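PDB 6KBH: cytochrome P450 monooxygenase, which probably catalyses oxygen insertion as a self-sufficient monooxygenase, carrying electrons through FMN and a 2Fe-2S cluster to the heme. Local coordinates for residues F570-D575 against A595-A600; Y579-G584 against T589-M594; I607-R612 against D621-D626; T615-L620 against V631-G636. All coordinates share one frame; numbering follows the deposited sequence.

Interaction 1: F570-D575 against A595-A600; sequences FKLDPD and ADQVKA
Leu572, with Gln597 and Val598, forms a small packing contact between the loop 570-575 and helix 588-601, the helix of the first beta-alpha-beta unit in the Rossmann-like domain of the reductase part. Only 100 Å² is buried in all, about half of it on Leu572, so this is a light lean of the loop against the helix. The leucine branches divide the work. CD1 faces the carboxamide end of Gln597, whose CD lies 4.9 Å from Leu572 CD1, while CD2 heads for Val598. The side chains of Leu572 and Gln597 cross obliquely, and the glutamine chain is bent at chi2 (-133°), which brings its amide round to the leucine. No hydrogen bond spans the two segments. Beyond the leucine the loop turns through Asp573, where Asp575 N makes a long, weak Asx-turn bond of 3.4 Å to Asp573 OD1. Leu572 also rests on Tyr658 of strand 655-661 and Met594 of the same helix, which ties the loop to the sheet behind it, and Val598 touches Tyr605. The second branch ends in a loose methyl-methyl contact, with Leu572 CD2 4.4 Å from Val598 CG2.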
loop_
_atom_site.group_PDB
_atom_site.type_symbol
_atom_site.label_atom_id
_atom_site.label_comp_id
_atom_site.label_asym_id
_atom_site.label_seq_id
_atom_site.Cartn_x
_atom_site.Cartn_y
_atom_site.Cartn_z
ATOM N N PHE A 570 24.320 -8.953 -5.713
ATOM C CA PHE A 570 25.759 -9.097 -5.885
ATOM C C PHE A 570 26.220 -10.466 -5.401
ATOM O O PHE A 570 27.302 -10.621 -4.832
ATOM C CB PHE A 570 26.489 -7.973 -5.152
ATOM C CG PHE A 570 27.914 -7.780 -5.585
ATOM C CD1 PHE A 570 28.292 -8.000 -6.898
ATOM C CD2 PHE A 570 28.869 -7.349 -4.679
ATOM C CE1 PHE A 570 29.600 -7.812 -7.297
ATOM C CE2 PHE A 570 30.177 -7.155 -5.073
ATOM C CZ PHE A 570 30.543 -7.389 -6.384
ATOM N N LYS A 571 25.383 -11.475 -5.626
ATOM C CA LYS A 571 25.682 -12.831 -5.194
ATOM C C LYS A 571 26.847 -13.400 -5.994
ATOM O O LYS A 571 27.051 -13.057 -7.162
ATOM C CB LYS A 571 24.442 -13.711 -5.354
ATOM C CG LYS A 571 23.149 -12.982 -5.008
ATOM C CD LYS A 571 21.974 -13.928 -4.799
ATOM C CE LYS A 571 21.332 -14.337 -6.114
ATOM N NZ LYS A 571 20.006 -14.986 -5.888
ATOM N N LEU A 572 27.621 -14.275 -5.356
ATOM C CA LEU A 572 28.750 -14.924 -6.008
ATOM C C LEU A 572 28.432 -16.382 -6.303
ATOM O O LEU A 572 27.845 -17.085 -5.474
ATOM C CB LEU A 572 30.029 -14.832 -5.162
ATOM C CG LEU A 572 30.063 -15.082 -3.650
ATOM C CD1 LEU A 572 29.524 -16.453 -3.267
ATOM C CD2 LEU A 572 31.490 -14.930 -3.152
ATOM N N ASP A 573 28.809 -16.823 -7.494
ATOM C CA ASP A 573 28.763 -18.240 -7.821
ATOM C C ASP A 573 29.868 -18.947 -7.046
ATOM O O ASP A 573 31.051 -18.654 -7.269
ATOM C CB ASP A 573 28.939 -18.446 -9.323
ATOM C CG ASP A 573 28.685 -19.880 -9.753
ATOM O OD1 ASP A 573 28.423 -20.737 -8.882
ATOM O OD2 ASP A 573 28.751 -20.150 -10.971
ATOM N N PRO A 574 29.541 -19.862 -6.129
ATOM C CA PRO A 574 30.583 -20.465 -5.286
ATOM C C PRO A 574 31.364 -21.591 -5.945
ATOM O O PRO A 574 32.333 -22.072 -5.342
ATOM C CB PRO A 574 29.789 -20.984 -4.080
ATOM C CG PRO A 574 28.437 -21.279 -4.631
ATOM C CD PRO A 574 28.186 -20.266 -5.717
ATOM N N ASP A 575 30.997 -22.025 -7.150
ATOM C CA ASP A 575 31.706 -23.115 -7.807
ATOM C C ASP A 575 32.827 -22.638 -8.726
ATOM O O ASP A 575 33.410 -23.457 -9.447
ATOM C CB ASP A 575 30.724 -24.005 -8.584
ATOM C CG ASP A 575 30.057 -23.294 -9.762
ATOM O OD1 ASP A 575 30.512 -22.211 -10.181
ATOM O OD2 ASP A 575 29.060 -23.844 -10.281
ATOM N N ALA A 595 35.182 -11.736 0.394
ATOM C CA ALA A 595 36.499 -12.260 0.732
ATOM C C ALA A 595 36.421 -13.207 1.923
ATOM O O ALA A 595 37.146 -14.207 1.981
ATOM C CB ALA A 595 37.463 -11.110 1.021
ATOM N N ASP A 596 35.536 -12.914 2.879
ATOM C CA ASP A 596 35.436 -13.746 4.073
ATOM C C ASP A 596 34.781 -15.089 3.769
ATOM O O ASP A 596 35.229 -16.124 4.281
ATOM C CB ASP A 596 34.675 -13.004 5.169
ATOM C CG ASP A 596 35.493 -11.888 5.791
ATOM O OD1 ASP A 596 36.725 -11.870 5.590
ATOM O OD2 ASP A 596 34.907 -11.038 6.492
ATOM N N GLN A 597 33.714 -15.097 2.956
ATOM C CA GLN A 597 33.118 -16.366 2.536
ATOM C C GLN A 597 34.168 -17.293 1.940
ATOM O O GLN A 597 34.211 -18.487 2.254
ATOM C CB GLN A 597 31.996 -16.148 1.513
ATOM C CG GLN A 597 30.892 -15.186 1.894
ATOM C CD GLN A 597 29.507 -15.760 1.611
ATOM O OE1 GLN A 597 28.992 -16.572 2.378
ATOM N NE2 GLN A 597 28.929 -15.388 0.477
ATOM N N VAL A 598 35.036 -16.749 1.085
ATOM C CA VAL A 598 35.983 -17.580 0.354
ATOM C C VAL A 598 37.100 -18.076 1.263
ATOM O O VAL A 598 37.627 -19.174 1.058
ATOM C CB VAL A 598 36.538 -16.809 -0.853
ATOM C CG1 VAL A 598 37.540 -17.656 -1.614
ATOM C CG2 VAL A 598 35.403 -16.383 -1.771
ATOM N N LYS A 599 37.487 -17.298 2.275
ATOM C CA LYS A 599 38.469 -17.813 3.222
ATOM C C LYS A 599 37.888 -18.957 4.040
ATOM O O LYS A 599 38.626 -19.860 4.449
ATOM C CB LYS A 599 38.992 -16.688 4.121
ATOM C CG LYS A 599 38.331 -16.525 5.483
ATOM C CD LYS A 599 39.349 -15.938 6.456
ATOM C CE LYS A 599 38.762 -15.642 7.822
ATOM N NZ LYS A 599 39.828 -15.157 8.739
ATOM N N ALA A 600 36.591 -18.905 4.282
ATOM C CA ALA A 600 35.884 -19.948 4.980
ATOM C C ALA A 600 35.808 -21.180 4.150
ATOM O O ALA A 600 35.958 -22.291 4.641
ATOM C CB ALA A 600 34.491 -19.499 5.300
#

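Interaction 2: Y579-G584 against T589-M594; sequences YVFVAG and TPVIAM. With FMN (flavin mononucleotide), chain B.
Val591 of helix 588-601 projects as a two-pronged knob onto strand 578-584, at the strand-to-helix step of a beta-alpha-beta unit in the Rossmann-like parallel sheet. The short segments run nearly antiparallel (154°), with axes 8.8 Å apart at closest approach. Their nearest backbones are at Phe581 and Val591, with CA atoms 6.9 Å apart. CG2 of Val591 lies anti to the backbone N and packs where the Phe581 side chain leaves its backbone, against CB and the root of the ring, obliquely to it, 3.7 Å from Phe581 CG. The other prong, CG1, settles over the low surface left by Ala583, 3.9 Å from its CB. One turn further along the helix, Met594 closes the outer flank of the phenyl group: its CB stands 3.8 Å from Phe581 CE2, obliquely to the ring. Phe581 is thus the bump, received by the groove between Val591 and Met594, and Ala583 is the hollow. With an alanine at Phe581, Met594 CB would probably lose its partner on the strand segment and a gap open under the helix, while Val591 CG2 would keep just the CB contact. All four of these residues are buried, and no hydrogen bond joins the segments. At the helix start, Thr589 belongs to the FMN pocket; its OG1 is hydrogen-bonded to Ile586 O, while Thr589 CG2 touches the flavin dimethylbenzene methyl C7M at 3.6 Å.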
loop_
_atom_site.group_PDB
_atom_site.type_symbol
_atom_site.label_atom_id
_atom_site.label_comp_id
_atom_site.label_asym_id
_atom_site.label_seq_id
_atom_site.Cartn_x
_atom_site.Cartn_y
_atom_site.Cartn_z
ATOM N N TYR A 579 38.679 -16.337 -7.330
ATOM C CA TYR A 579 38.040 -15.040 -7.277
ATOM C C TYR A 579 39.136 -14.005 -7.151
ATOM O O TYR A 579 39.983 -14.105 -6.266
ATOM C CB TYR A 579 37.073 -14.983 -6.096
ATOM C CG TYR A 579 36.391 -16.314 -5.912
ATOM C CD1 TYR A 579 35.289 -16.647 -6.679
ATOM C CD2 TYR A 579 36.894 -17.271 -5.038
ATOM C CE1 TYR A 579 34.678 -17.873 -6.554
ATOM C CE2 TYR A 579 36.287 -18.504 -4.908
ATOM C CZ TYR A 579 35.181 -18.799 -5.667
ATOM O OH TYR A 579 34.585 -20.031 -5.527
ATOM N N VAL A 580 39.151 -13.031 -8.043
ATOM C CA VAL A 580 39.992 -11.869 -7.841
ATOM C C VAL A 580 39.037 -10.710 -7.671
ATOM O O VAL A 580 38.084 -10.573 -8.445
ATOM C CB VAL A 580 41.014 -11.655 -8.970
ATOM C CG1 VAL A 580 41.834 -12.933 -9.136
ATOM C CG2 VAL A 580 40.390 -11.099 -10.271
ATOM N N PHE A 581 39.213 -9.950 -6.597
ATOM C CA PHE A 581 38.308 -8.871 -6.236
ATOM C C PHE A 581 39.052 -7.564 -6.468
ATOM O O PHE A 581 40.200 -7.427 -6.049
ATOM C CB PHE A 581 37.882 -8.983 -4.771
ATOM C CG PHE A 581 37.411 -10.360 -4.346
ATOM C CD1 PHE A 581 38.301 -11.312 -3.881
ATOM C CD2 PHE A 581 36.060 -10.689 -4.393
ATOM C CE1 PHE A 581 37.866 -12.559 -3.474
ATOM C CE2 PHE A 581 35.609 -11.938 -3.993
ATOM C CZ PHE A 581 36.510 -12.879 -3.529
ATOM N N VAL A 582 38.431 -6.623 -7.157
ATOM C CA VAL A 582 38.973 -5.279 -7.276
ATOM C C VAL A 582 37.973 -4.343 -6.619
ATOM O O VAL A 582 36.761 -4.547 -6.725
ATOM C CB VAL A 582 39.284 -4.876 -8.727
ATOM C CG1 VAL A 582 38.046 -4.866 -9.552
ATOM C CG2 VAL A 582 40.005 -3.532 -8.762
ATOM N N ALA A 583 38.480 -3.365 -5.872
ATOM C CA ALA A 583 37.661 -2.574 -4.959
ATOM C C ALA A 583 38.176 -1.146 -4.939
ATOM O O ALA A 583 39.386 -0.918 -4.830
ATOM C CB ALA A 583 37.686 -3.155 -3.537
ATOM N N GLY A 584 37.256 -0.192 -5.039
ATOM C CA GLY A 584 37.612 1.213 -5.023
ATOM C C GLY A 584 36.789 2.024 -4.045
ATOM O O GLY A 584 35.555 2.013 -4.104
ATOM N N THR A 589 33.015 -2.472 1.095
ATOM C CA THR A 589 32.076 -3.094 2.028
ATOM C C THR A 589 31.510 -4.419 1.526
ATOM O O THR A 589 31.587 -5.412 2.271
ATOM C CB THR A 589 30.962 -2.104 2.390
ATOM O OG1 THR A 589 30.614 -1.316 1.246
ATOM C CG2 THR A 589 31.424 -1.189 3.514
ATOM N N PRO A 590 30.936 -4.529 0.320
ATOM C CA PRO A 590 30.405 -5.839 -0.082
ATOM C C PRO A 590 31.490 -6.852 -0.399
ATOM O O PRO A 590 31.308 -8.041 -0.113
ATOM C CB PRO A 590 29.556 -5.513 -1.315
ATOM C CG PRO A 590 30.220 -4.342 -1.907
ATOM C CD PRO A 590 30.750 -3.531 -0.753
ATOM N N VAL A 591 32.617 -6.420 -0.965
ATOM C CA VAL A 591 33.641 -7.370 -1.387
ATOM C C VAL A 591 34.300 -8.031 -0.182
ATOM O O VAL A 591 34.605 -9.230 -0.205
ATOM C CB VAL A 591 34.674 -6.675 -2.293
ATOM C CG1 VAL A 591 35.129 -5.387 -1.678
ATOM C CG2 VAL A 591 35.859 -7.568 -2.508
ATOM N N ILE A 592 34.524 -7.269 0.893
ATOM C CA ILE A 592 35.225 -7.822 2.049
ATOM C C ILE A 592 34.423 -8.955 2.679
ATOM O O ILE A 592 35.000 -9.915 3.207
ATOM C CB ILE A 592 35.543 -6.710 3.065
ATOM C CG1 ILE A 592 36.472 -7.228 4.162
ATOM C CG2 ILE A 592 34.280 -6.153 3.694
ATOM C CD1 ILE A 592 37.423 -6.179 4.664
ATOM N N ALA A 593 33.090 -8.881 2.625
ATOM C CA ALA A 593 32.282 -10.012 3.066
ATOM C C ALA A 593 32.408 -11.182 2.101
ATOM O O ALA A 593 32.356 -12.341 2.524
ATOM C CB ALA A 593 30.822 -9.593 3.220
ATOM N N MET A 594 32.569 -10.897 0.804
ATOM C CA MET A 594 32.817 -11.961 -0.163
ATOM C C MET A 594 34.202 -12.564 0.026
ATOM O O MET A 594 34.392 -13.770 -0.164
ATOM C CB MET A 594 32.651 -11.429 -1.586
ATOM C CG MET A 594 31.362 -10.667 -1.811
ATOM S SD MET A 594 31.302 -9.847 -3.410
ATOM C CE MET A 594 30.738 -11.184 -4.458
HETATM N N1 FMN B . 23.818 1.749 -3.259
HETATM C C2 FMN B . 23.175 0.715 -3.823
HETATM O O2 FMN B . 22.332 0.947 -4.749
HETATM N N3 FMN B . 23.383 -0.552 -3.444
HETATM C C4 FMN B . 24.274 -0.803 -2.464
HETATM O O4 FMN B . 24.506 -2.077 -2.063
HETATM C C4A FMN B . 24.960 0.251 -1.862
HETATM N N5 FMN B . 25.844 -0.013 -0.886
HETATM C C5A FMN B . 26.492 1.008 -0.313
HETATM C C6 FMN B . 27.396 0.703 0.688
HETATM C C7 FMN B . 28.092 1.713 1.310
HETATM C C7M FMN B . 29.065 1.231 2.414
HETATM C C8 FMN B . 27.901 3.050 0.939
HETATM C C8M FMN B . 28.641 4.195 1.600
HETATM C C9 FMN B . 27.002 3.352 -0.079
HETATM C C9A FMN B . 26.278 2.334 -0.706
HETATM N N10 FMN B . 25.393 2.595 -1.693
HETATM C C10 FMN B . 24.725 1.559 -2.273
HETATM C "C1'" FMN B . 25.094 3.992 -2.138
HETATM C "C2'" FMN B . 24.031 4.647 -1.291
HETATM O "O2'" FMN B . 22.788 4.096 -1.438
HETATM C "C3'" FMN B . 23.938 6.122 -1.583
HETATM O "O3'" FMN B . 23.703 6.420 -2.934
HETATM C "C4'" FMN B . 25.195 6.867 -1.083
HETATM O "O4'" FMN B . 25.693 6.590 0.170
HETATM C "C5'" FMN B . 24.949 8.404 -0.997
HETATM O "O5'" FMN B . 23.673 8.846 -0.471
HETATM P P FMN B . 23.240 10.334 -0.721
HETATM O O1P FMN B . 21.739 10.452 -0.642
HETATM O O2P FMN B . 23.827 11.244 0.311
HETATM O O3P FMN B . 23.733 10.727 -2.079
#

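Interaction 3: I607-R612 against D621-D626; sequences IHYAGR and DRLARD
Tyr609 OH, on a ring that packs on Leu623, is hydrogen-bonded to two backbone carbonyls, Gly585 O, the stronger partner, and Ala618 O; with one proton it can donate fully to only one at a time. The CG of Tyr609 stands anti to the backbone N (chi1 -177°), which sends the ring off the strand toward the helix. Its CD2 meets Leu623 CD2 at 3.5 Å, the methyl approaching obliquely to the ring. Leu623 contributes about half of the 133 Å² buried here and forks over the strand: one methyl lies by Tyr609, the other by Ile607. The latter pair reach toward each other tip to tip, with the Ile607 CD1 methyl 3.8 Å from Leu623 CG. Because Ile607 and Tyr609 are two residues apart on the strand, both project from the same face of the sheet, and the leucine fork matches that spacing. No hydrogen bond crosses between the segments, and the three touching residues are buried. The nearest backbone pair, Ile607 and Leu623, keeps its CA atoms 9.5 Å apart, a gap bridged entirely by side chains. Helix 620-625 here covers strand 605-611 within a beta-alpha-beta unit, with Leu623 also touching Ile588 and Ile592 of helix 588-601 and Val631 of strand 631-635. On the sheet side, Ile607 packs on Phe581 and Tyr609 on Ala583 of the adjoining strand 578-584.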
loop_
_atom_site.group_PDB
_atom_site.type_symbol
_atom_site.label_atom_id
_atom_site.label_comp_id
_atom_site.label_asym_id
_atom_site.label_seq_id
_atom_site.Cartn_x
_atom_site.Cartn_y
_atom_site.Cartn_z
ATOM N N ILE A 607 42.602 -10.054 -3.809
ATOM C CA ILE A 607 41.805 -8.846 -3.621
ATOM C C ILE A 607 42.689 -7.620 -3.815
ATOM O O ILE A 607 43.803 -7.551 -3.281
ATOM C CB ILE A 607 41.096 -8.830 -2.253
ATOM C CG1 ILE A 607 42.017 -8.458 -1.108
ATOM C CG2 ILE A 607 40.606 -10.196 -1.906
ATOM C CD1 ILE A 607 41.257 -8.443 0.189
ATOM N N HIS A 608 42.196 -6.674 -4.611
ATOM C CA HIS A 608 42.935 -5.489 -5.018
ATOM C C HIS A 608 42.085 -4.282 -4.633
ATOM O O HIS A 608 40.958 -4.138 -5.118
ATOM C CB HIS A 608 43.223 -5.517 -6.529
ATOM C CG HIS A 608 44.216 -6.552 -6.945
ATOM N ND1 HIS A 608 45.558 -6.278 -7.100
ATOM C CD2 HIS A 608 44.062 -7.856 -7.270
ATOM C CE1 HIS A 608 46.197 -7.368 -7.485
ATOM N NE2 HIS A 608 45.311 -8.343 -7.594
ATOM N N TYR A 609 42.616 -3.417 -3.769
ATOM C CA TYR A 609 41.829 -2.370 -3.120
ATOM C C TYR A 609 42.504 -1.019 -3.333
ATOM O O TYR A 609 43.598 -0.776 -2.815
ATOM C CB TYR A 609 41.662 -2.680 -1.630
ATOM C CG TYR A 609 40.809 -1.709 -0.844
ATOM C CD1 TYR A 609 39.848 -0.919 -1.465
ATOM C CD2 TYR A 609 40.962 -1.591 0.532
ATOM C CE1 TYR A 609 39.072 -0.033 -0.734
ATOM C CE2 TYR A 609 40.190 -0.715 1.267
ATOM C CZ TYR A 609 39.250 0.063 0.632
ATOM O OH TYR A 609 38.487 0.936 1.371
ATOM N N ALA A 610 41.843 -0.138 -4.081
ATOM C CA ALA A 610 42.348 1.195 -4.367
ATOM C C ALA A 610 41.436 2.250 -3.754
ATOM O O ALA A 610 40.266 1.998 -3.452
ATOM C CB ALA A 610 42.475 1.429 -5.878
ATOM N N GLY A 611 41.991 3.443 -3.575
ATOM C CA GLY A 611 41.243 4.553 -3.019
ATOM C C GLY A 611 42.070 5.815 -3.074
ATOM O O GLY A 611 43.287 5.774 -3.286
ATOM N N ARG A 612 41.389 6.947 -2.880
ATOM C CA ARG A 612 42.059 8.237 -3.010
ATOM C C ARG A 612 43.177 8.394 -1.984
ATOM O O ARG A 612 44.214 9.001 -2.277
ATOM C CB ARG A 612 41.043 9.377 -2.892
ATOM C CG ARG A 612 40.472 9.595 -1.496
ATOM C CD ARG A 612 39.139 10.331 -1.541
ATOM N NE ARG A 612 39.290 11.746 -1.875
ATOM C CZ ARG A 612 39.505 12.707 -0.982
ATOM N NH1 ARG A 612 39.604 12.410 0.306
ATOM N NH2 ARG A 612 39.626 13.966 -1.379
ATOM N N ASP A 621 43.034 -2.092 8.206
ATOM C CA ASP A 621 43.234 -2.798 9.467
ATOM C C ASP A 621 42.620 -4.191 9.409
ATOM O O ASP A 621 43.292 -5.201 9.637
ATOM C CB ASP A 621 42.608 -1.986 10.599
ATOM C CG ASP A 621 41.260 -1.394 10.205
ATOM O OD1 ASP A 621 41.203 -0.684 9.178
ATOM O OD2 ASP A 621 40.259 -1.652 10.906
ATOM N N ARG A 622 41.324 -4.248 9.108
ATOM C CA ARG A 622 40.638 -5.521 8.931
ATOM C C ARG A 622 41.287 -6.347 7.826
ATOM O O ARG A 622 41.463 -7.565 7.966
ATOM C CB ARG A 622 39.173 -5.246 8.623
ATOM C CG ARG A 622 38.399 -6.390 8.034
ATOM C CD ARG A 622 36.971 -6.281 8.493
ATOM N NE ARG A 622 36.112 -7.326 7.958
ATOM C CZ ARG A 622 34.793 -7.314 8.089
ATOM N NH1 ARG A 622 34.207 -6.313 8.732
ATOM N NH2 ARG A 622 34.061 -8.299 7.587
ATOM N N LEU A 623 41.665 -5.691 6.723
ATOM C CA LEU A 623 42.296 -6.360 5.586
ATOM C C LEU A 623 43.728 -6.788 5.881
ATOM O O LEU A 623 44.284 -7.600 5.134
ATOM C CB LEU A 623 42.272 -5.427 4.377
ATOM C CG LEU A 623 41.865 -5.904 2.990
ATOM C CD1 LEU A 623 40.707 -6.867 3.088
ATOM C CD2 LEU A 623 41.466 -4.683 2.189
ATOM N N ALA A 624 44.346 -6.242 6.930
ATOM C CA ALA A 624 45.693 -6.638 7.318
ATOM C C ALA A 624 45.686 -7.854 8.233
ATOM O O ALA A 624 46.486 -8.777 8.050
ATOM C CB ALA A 624 46.408 -5.475 8.010
ATOM N N ARG A 625 44.789 -7.867 9.218
ATOM C CA ARG A 625 44.701 -8.983 10.154
ATOM C C ARG A 625 44.246 -10.260 9.463
ATOM O O ARG A 625 44.679 -11.357 9.840
ATOM C CB ARG A 625 43.752 -8.606 11.293
ATOM C CG ARG A 625 43.185 -9.760 12.101
ATOM C CD ARG A 625 41.691 -9.552 12.355
ATOM N NE ARG A 625 40.870 -9.991 11.231
ATOM C CZ ARG A 625 39.572 -9.731 11.102
ATOM N NH1 ARG A 625 38.933 -9.030 12.029
ATOM N NH2 ARG A 625 38.912 -10.181 10.043
ATOM N N ASP A 626 43.385 -10.138 8.455
ATOM C CA ASP A 626 42.918 -11.263 7.662
ATOM C C ASP A 626 43.039 -10.898 6.192
ATOM O O ASP A 626 42.900 -9.730 5.821
ATOM C CB ASP A 626 41.465 -11.624 7.999
ATOM C CG ASP A 626 41.360 -12.583 9.165
ATOM O OD1 ASP A 626 41.845 -13.728 9.045
ATOM O OD2 ASP A 626 40.801 -12.189 10.207
#

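Interaction 4: T615-L620 against V631-G636; sequences TSMAFL and VRVYPG
This is purely apolar packing of a connecting loop on an edge strand: in the Rossmann-like domain, Met617 and Leu620, leading into helix 620-625, lie against Val633 and Pro635 of strand 631-635, the outermost strand of the parallel sheet. The evidence is the absence of any hydrogen bond between the segments and a buried surface of 137 Å², to which Met617 gives the largest share, 55 Å². The backbones stay well apart, with CA atoms 8.0 Å from each other at Met617 and Pro635 and 8.2 Å at Leu620 and Val633, so side chains reach across, nearly all of them to side chains, though Met617 SD meets a backbone carbon. Met617 extends toward the strand and then bends at chi3 (58°), which turns its terminal methyl onto Val633. That valine holds CG2 anti to its backbone N, and CG2 meets both loop residues: Met617 CE comes within 3.6 Å of Val633 CG2, at a slant, and Leu620 CD2 arrives at 4.2 Å from the same methyl. Met617 and Leu620 also lie on Tyr609 of strand 605-611, so the loop spans two neighbouring strands. Between them, Phe619 takes positive phi (76°) at the N-cap position, and its ring turns to helix 588-601 instead. The sulfur completes the methionine's contact from alongside the proline, Met617 SD standing 4.1 Å from Pro635 CA.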
loop_
_atom_site.group_PDB
_atom_site.type_symbol
_atom_site.label_atom_id
_atom_site.label_comp_id
_atom_site.label_asym_id
_atom_site.label_seq_id
_atom_site.Cartn_x
_atom_site.Cartn_y
_atom_site.Cartn_z
ATOM N N THR A 615 44.474 7.001 4.366
ATOM C CA THR A 615 43.757 7.440 5.557
ATOM C C THR A 615 42.254 7.243 5.395
ATOM O O THR A 615 41.553 6.926 6.363
ATOM C CB THR A 615 44.071 8.905 5.851
ATOM O OG1 THR A 615 43.374 9.747 4.920
ATOM C CG2 THR A 615 45.564 9.168 5.732
ATOM N N SER A 616 41.743 7.439 4.178
ATOM C CA SER A 616 40.320 7.353 3.883
ATOM C C SER A 616 39.927 6.004 3.293
ATOM O O SER A 616 38.869 5.893 2.664
ATOM C CB SER A 616 39.913 8.481 2.936
ATOM O OG SER A 616 40.517 8.317 1.663
ATOM N N MET A 617 40.758 4.983 3.466
ATOM C CA MET A 617 40.470 3.639 2.976
ATOM C C MET A 617 40.143 2.763 4.176
ATOM O O MET A 617 41.035 2.406 4.956
ATOM C CB MET A 617 41.641 3.081 2.170
ATOM C CG MET A 617 41.457 3.216 0.668
ATOM S SD MET A 617 43.010 3.284 -0.246
ATOM C CE MET A 617 43.782 1.748 0.247
ATOM N N ALA A 618 38.865 2.426 4.320
ATOM C CA ALA A 618 38.396 1.663 5.463
ATOM C C ALA A 618 38.756 0.190 5.319
ATOM O O ALA A 618 38.883 -0.339 4.209
ATOM C CB ALA A 618 36.884 1.814 5.622
ATOM N N PHE A 619 38.941 -0.461 6.466
ATOM C CA PHE A 619 39.141 -1.899 6.637
ATOM C C PHE A 619 40.536 -2.376 6.262
ATOM O O PHE A 619 40.756 -3.590 6.249
ATOM C CB PHE A 619 38.113 -2.725 5.856
ATOM C CG PHE A 619 36.706 -2.553 6.346
ATOM C CD1 PHE A 619 36.354 -2.951 7.625
ATOM C CD2 PHE A 619 35.736 -1.988 5.535
ATOM C CE1 PHE A 619 35.061 -2.794 8.085
ATOM C CE2 PHE A 619 34.440 -1.828 5.990
ATOM C CZ PHE A 619 34.102 -2.232 7.266
ATOM N N LEU A 620 41.482 -1.481 5.962
ATOM C CA LEU A 620 42.866 -1.916 5.786
ATOM C C LEU A 620 43.366 -2.632 7.032
ATOM O O LEU A 620 44.051 -3.658 6.941
ATOM C CB LEU A 620 43.760 -0.720 5.468
ATOM C CG LEU A 620 43.409 0.121 4.243
ATOM C CD1 LEU A 620 44.180 1.419 4.293
ATOM C CD2 LEU A 620 43.713 -0.634 2.961
ATOM N N VAL A 631 46.037 -9.549 0.200
ATOM C CA VAL A 631 45.617 -8.211 -0.210
ATOM C C VAL A 631 46.798 -7.466 -0.811
ATOM O O VAL A 631 47.954 -7.630 -0.400
ATOM C CB VAL A 631 45.022 -7.430 0.994
ATOM C CG1 VAL A 631 46.019 -7.372 2.161
ATOM C CG2 VAL A 631 44.566 -6.028 0.592
ATOM N N ARG A 632 46.511 -6.644 -1.812
ATOM C CA ARG A 632 47.433 -5.582 -2.174
ATOM C C ARG A 632 46.640 -4.287 -2.257
ATOM O O ARG A 632 45.520 -4.252 -2.784
ATOM C CB ARG A 632 48.188 -5.883 -3.442
ATOM C CG ARG A 632 49.381 -6.821 -3.260
ATOM C CD ARG A 632 49.446 -7.800 -4.400
ATOM N NE ARG A 632 48.121 -8.328 -4.713
ATOM C CZ ARG A 632 47.366 -9.085 -3.919
ATOM N NH1 ARG A 632 47.806 -9.539 -2.748
ATOM N NH2 ARG A 632 46.172 -9.454 -4.351
ATOM N N VAL A 633 47.221 -3.272 -1.668
ATOM C CA VAL A 633 46.720 -1.925 -1.484
ATOM C C VAL A 633 47.345 -1.025 -2.538
ATOM O O VAL A 633 48.469 -1.261 -2.989
ATOM C CB VAL A 633 47.104 -1.518 -0.056
ATOM C CG1 VAL A 633 48.562 -1.857 0.111
ATOM C CG2 VAL A 633 46.852 -0.069 0.188
ATOM N N TYR A 634 46.600 -0.017 -2.996
ATOM C CA TYR A 634 47.103 0.941 -3.990
ATOM C C TYR A 634 46.520 2.312 -3.714
ATOM O O TYR A 634 45.640 2.791 -4.449
ATOM C CB TYR A 634 46.785 0.481 -5.424
ATOM C CG TYR A 634 47.026 -0.977 -5.638
ATOM C CD1 TYR A 634 46.080 -1.911 -5.252
ATOM C CD2 TYR A 634 48.235 -1.433 -6.149
ATOM C CE1 TYR A 634 46.312 -3.243 -5.395
ATOM C CE2 TYR A 634 48.476 -2.770 -6.288
ATOM C CZ TYR A 634 47.495 -3.667 -5.908
ATOM O OH TYR A 634 47.684 -5.004 -6.071
ATOM N N PRO A 635 46.985 2.973 -2.652
ATOM C CA PRO A 635 46.426 4.282 -2.306
ATOM C C PRO A 635 46.883 5.316 -3.326
ATOM O O PRO A 635 48.020 5.272 -3.799
ATOM C CB PRO A 635 47.008 4.562 -0.907
ATOM C CG PRO A 635 47.658 3.267 -0.438
ATOM C CD PRO A 635 48.090 2.598 -1.740
ATOM N N GLY A 636 45.968 6.204 -3.720
ATOM C CA GLY A 636 46.297 7.164 -4.758
ATOM C C GLY A 636 47.247 8.250 -4.284
ATOM O O GLY A 636 48.159 8.651 -5.015
#

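In the fold
Followed from the N terminus, the chain opens interaction 1 at 570-575, then opens and closes interaction 2 inside it (579-584 with 589-594), before 595-600, further along helix 588-601, closes interaction 1. The chain then enters strand 605-611. Interactions 3 and 4 come after the first two have closed, and these two cross, since 615-620 lies between the segments of interaction 3 and 621-626 between those of interaction 4. Strands 578-584, 605-611 and 631-635 are successive neighbours in one parallel sheet, which interactions 2, 3 and 4 share. Salt bridges Lys599-Asp626 and Asp596-Arg622 join helix 588-601 to helix 620-625 and the residue just past its end, while Ile592 meets Phe619 between interactions 2 and 4.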